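Local structure of putative NAD dependent dehydrogenase (Micromonospora echinospora, 6NOR) at residues V218-R223 with G235-E240. The protein binds NAD and is probably an NAD-dependent oxidoreductase of the GFO/IDH/MocA family, involved in the biosynthesis of gentamicin. Numbering follows the deposited sequence.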
ATOM      1  N   VAL A 218     -30.444  -8.212  12.918  1.00 18.12           N
ATOM      2  CA  VAL A 218     -29.464  -7.187  13.197  1.00 18.14           C
ATOM      3  C   VAL A 218     -28.997  -7.313  14.639  1.00 23.93           C
ATOM      4  O   VAL A 218     -29.787  -7.622  15.528  1.00 27.70           O
ATOM      5  CB  VAL A 218     -30.041  -5.768  12.953  1.00 20.70           C
ATOM      6  CG1 VAL A 218     -29.064  -4.712  13.351  1.00 21.68           C
ATOM      7  CG2 VAL A 218     -30.399  -5.573  11.488  1.00 23.48           C
ATOM      8  N   THR A 219     -27.703  -7.105  14.862  1.00 22.56           N
ATOM      9  CA  THR A 219     -27.145  -6.983  16.201  1.00 21.61           C
ATOM     10  C   THR A 219     -26.269  -5.738  16.222  1.00 18.36           C
ATOM     11  O   THR A 219     -25.608  -5.439  15.249  1.00 26.07           O
ATOM     12  CB  THR A 219     -26.320  -8.223  16.591  1.00 28.41           C
ATOM     13  OG1 THR A 219     -26.981  -9.411  16.130  1.00 36.04           O
ATOM     14  CG2 THR A 219     -26.135  -8.299  18.084  1.00 28.26           C
ATOM     15  N   ALA A 220     -26.257  -4.999  17.316  1.00 18.42           N
ATOM     16  CA  ALA A 220     -25.505  -3.755  17.337  1.00 18.41           C
ATOM     17  C   ALA A 220     -24.978  -3.401  18.711  1.00 19.41           C
ATOM     18  O   ALA A 220     -25.542  -3.771  19.717  1.00 19.35           O
ATOM     19  CB  ALA A 220     -26.358  -2.595  16.805  1.00 18.32           C
ATOM     20  N   CYS A 221     -23.888  -2.656  18.719  1.00 18.52           N
ATOM     21  CA  CYS A 221     -23.302  -2.143  19.922  1.00 18.61           C
ATOM     22  C   CYS A 221     -22.980  -0.667  19.686  1.00 19.78           C
ATOM     23  O   CYS A 221     -22.515  -0.315  18.611  1.00 18.50           O
ATOM     24  CB  CYS A 221     -22.035  -2.955  20.270  1.00 25.40           C
ATOM     25  SG  CYS A 221     -21.645  -3.032  22.005  1.00 87.47           S
ATOM     26  N   THR A 222     -23.254   0.202  20.660  1.00 18.61           N
ATOM     27  CA  THR A 222     -22.876   1.615  20.566  1.00 18.58           C
ATOM     28  C   THR A 222     -22.227   2.142  21.836  1.00 22.58           C
ATOM     29  O   THR A 222     -22.477   1.643  22.919  1.00 24.59           O
ATOM     30  CB  THR A 222     -24.094   2.522  20.261  1.00 23.31           C
ATOM     31  OG1 THR A 222     -25.033   2.433  21.334  1.00 27.78           O
ATOM     32  CG2 THR A 222     -24.782   2.120  18.974  1.00 18.57           C
ATOM     33  N   ARG A 223     -21.398   3.167  21.700  1.00 25.11           N
ATOM     34  CA  ARG A 223     -20.881   3.893  22.864  1.00 28.63           C
ATOM     35  C   ARG A 223     -20.899   5.383  22.623  1.00 18.72           C
ATOM     36  O   ARG A 223     -20.732   5.840  21.512  1.00 20.77           O
ATOM     37  CB  ARG A 223     -19.444   3.497  23.209  1.00 34.02           C
ATOM     38  CG  ARG A 223     -19.232   2.051  23.552  1.00 46.14           C
ATOM     39  CD  ARG A 223     -19.692   1.673  24.951  1.00 54.36           C
ATOM     40  NE  ARG A 223     -19.655   0.218  25.128  1.00 60.92           N
ATOM     41  CZ  ARG A 223     -20.682  -0.588  24.861  1.00 71.32           C
ATOM     42  NH1 ARG A 223     -21.826  -0.086  24.415  1.00 73.54           N
ATOM     43  NH2 ARG A 223     -20.572  -1.896  25.037  1.00 76.97           N
ATOM     44  N   GLY A 235     -20.293   2.817  16.682  1.00 20.16           N
ATOM     45  CA  GLY A 235     -21.219   1.720  16.606  1.00 18.35           C
ATOM     46  C   GLY A 235     -20.719   0.644  15.677  1.00 20.81           C
ATOM     47  O   GLY A 235     -19.983   0.905  14.718  1.00 21.28           O
ATOM     48  N   VAL A 236     -21.124  -0.579  15.983  1.00 18.37           N
ATOM     49  CA  VAL A 236     -20.875  -1.705  15.119  1.00 18.35           C
ATOM     50  C   VAL A 236     -22.191  -2.448  14.963  1.00 18.32           C
ATOM     51  O   VAL A 236     -22.859  -2.759  15.925  1.00 19.91           O
ATOM     52  CB  VAL A 236     -19.790  -2.640  15.679  1.00 18.45           C
ATOM     53  CG1 VAL A 236     -19.437  -3.697  14.654  1.00 22.27           C
ATOM     54  CG2 VAL A 236     -18.553  -1.858  16.045  1.00 22.86           C
ATOM     55  N   VAL A 237     -22.565  -2.699  13.729  1.00 20.68           N
ATOM     56  CA  VAL A 237     -23.752  -3.456  13.420  1.00 18.20           C
ATOM     57  C   VAL A 237     -23.377  -4.778  12.766  1.00 21.67           C
ATOM     58  O   VAL A 237     -22.657  -4.801  11.783  1.00 21.92           O
ATOM     59  CB  VAL A 237     -24.674  -2.683  12.466  1.00 20.91           C
ATOM     60  CG1 VAL A 237     -25.990  -3.439  12.240  1.00 19.22           C
ATOM     61  CG2 VAL A 237     -24.929  -1.277  12.992  1.00 18.51           C
ATOM     62  N   LEU A 238     -23.877  -5.875  13.311  1.00 20.88           N
ATOM     63  CA  LEU A 238     -23.803  -7.151  12.626  1.00 19.95           C
ATOM     64  C   LEU A 238     -25.134  -7.411  11.939  1.00 22.56           C
ATOM     65  O   LEU A 238     -26.160  -7.547  12.597  1.00 24.83           O
ATOM     66  CB  LEU A 238     -23.453  -8.283  13.598  1.00 21.34           C
ATOM     67  CG  LEU A 238     -22.173  -8.032  14.411  1.00 22.20           C
ATOM     68  CD1 LEU A 238     -21.841  -9.216  15.295  1.00 22.26           C
ATOM     69  CD2 LEU A 238     -21.007  -7.679  13.491  1.00 24.07           C
ATOM     70  N   ILE A 239     -25.110  -7.456  10.611  1.00 20.35           N
ATOM     71  CA  ILE A 239     -26.299  -7.719   9.823  1.00 20.47           C
ATOM     72  C   ILE A 239     -26.337  -9.150   9.310  1.00 25.57           C
ATOM     73  O   ILE A 239     -25.383  -9.625   8.706  1.00 24.30           O
ATOM     74  CB  ILE A 239     -26.380  -6.789   8.612  1.00 22.23           C
ATOM     75  CG1 ILE A 239     -26.284  -5.334   9.041  1.00 22.98           C
ATOM     76  CG2 ILE A 239     -27.671  -6.995   7.840  1.00 17.91           C
ATOM     77  CD1 ILE A 239     -26.206  -4.406   7.848  1.00 27.34           C
ATOM     78  N   GLU A 240     -27.451  -9.833   9.532  1.00 27.50           N
ATOM     79  CA  GLU A 240     -27.634 -11.150   8.948  1.00 26.83           C
ATOM     80  C   GLU A 240     -28.557 -11.039   7.741  1.00 24.29           C
ATOM     81  O   GLU A 240     -29.743 -10.797   7.884  1.00 25.84           O
ATOM     82  CB  GLU A 240     -28.190 -12.120   9.984  1.00 37.57           C
ATOM     83  CG  GLU A 240     -28.593 -13.479   9.450  1.00 53.74           C
ATOM     84  CD  GLU A 240     -29.139 -14.391  10.547  1.00 68.37           C
ATOM     85  OE1 GLU A 240     -30.108 -15.138  10.281  1.00 70.54           O
ATOM     86  OE2 GLU A 240     -28.599 -14.354  11.677  1.00 73.33           O
TER
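Thr219 and Leu238 face each other as a hydrogen-bonded antiparallel pair, with Thr219 N donating to Leu238 O at 2.8 Å and Leu238 N to Thr219 O at 2.6 Å. Cys221 and Val236 repeat the arrangement: Cys221 N meets Val236 O at 3.0 Å, and Val236 N returns a bond to Cys221 O. In this second pair both donors lie in the plane of the carbonyl they meet, whereas Leu238 N is tilted 19° from that of Thr219. Each of the four acceptors also takes a CA-H...O contact, as from Gly235 CA to Cys221 O at 3.1 Å.

The side chains alternate between two faces. On one, Val218 CG1 lies 3.5 Å from Val237 CG1, two beta-branched residues, whose shape favours extended backbone, meeting diagonally across the strands. In both valines CG1 stands anti to the backbone N (chi1 175° in Val218), which brings these two methyls together. Ala220, with a single methyl, keeps the same face low beside Val237, its non-hydrogen-bonded partner; in another such pair Gly235 presents only backbone opposite Thr222.

The segments 218-223 and 235-240 belong to a beta hairpin in the sheet of the C-terminal domain. Helix 334-353 packs on the face bearing Val218 and Ala220, both touching Ala347; Ala220 N donates a hydrogen bond to Ser350 OG. The face bearing Thr219, Cys221, Val236 and Leu238 meets a second subunit, partly exposed Thr219 packing on its own counterpart and apolar Leu238, suited to a buried interface, on Val236 of that subunit. Within the sheet, strand 246-252 flanks 234-241, and short strand 357-358 borders 215-223.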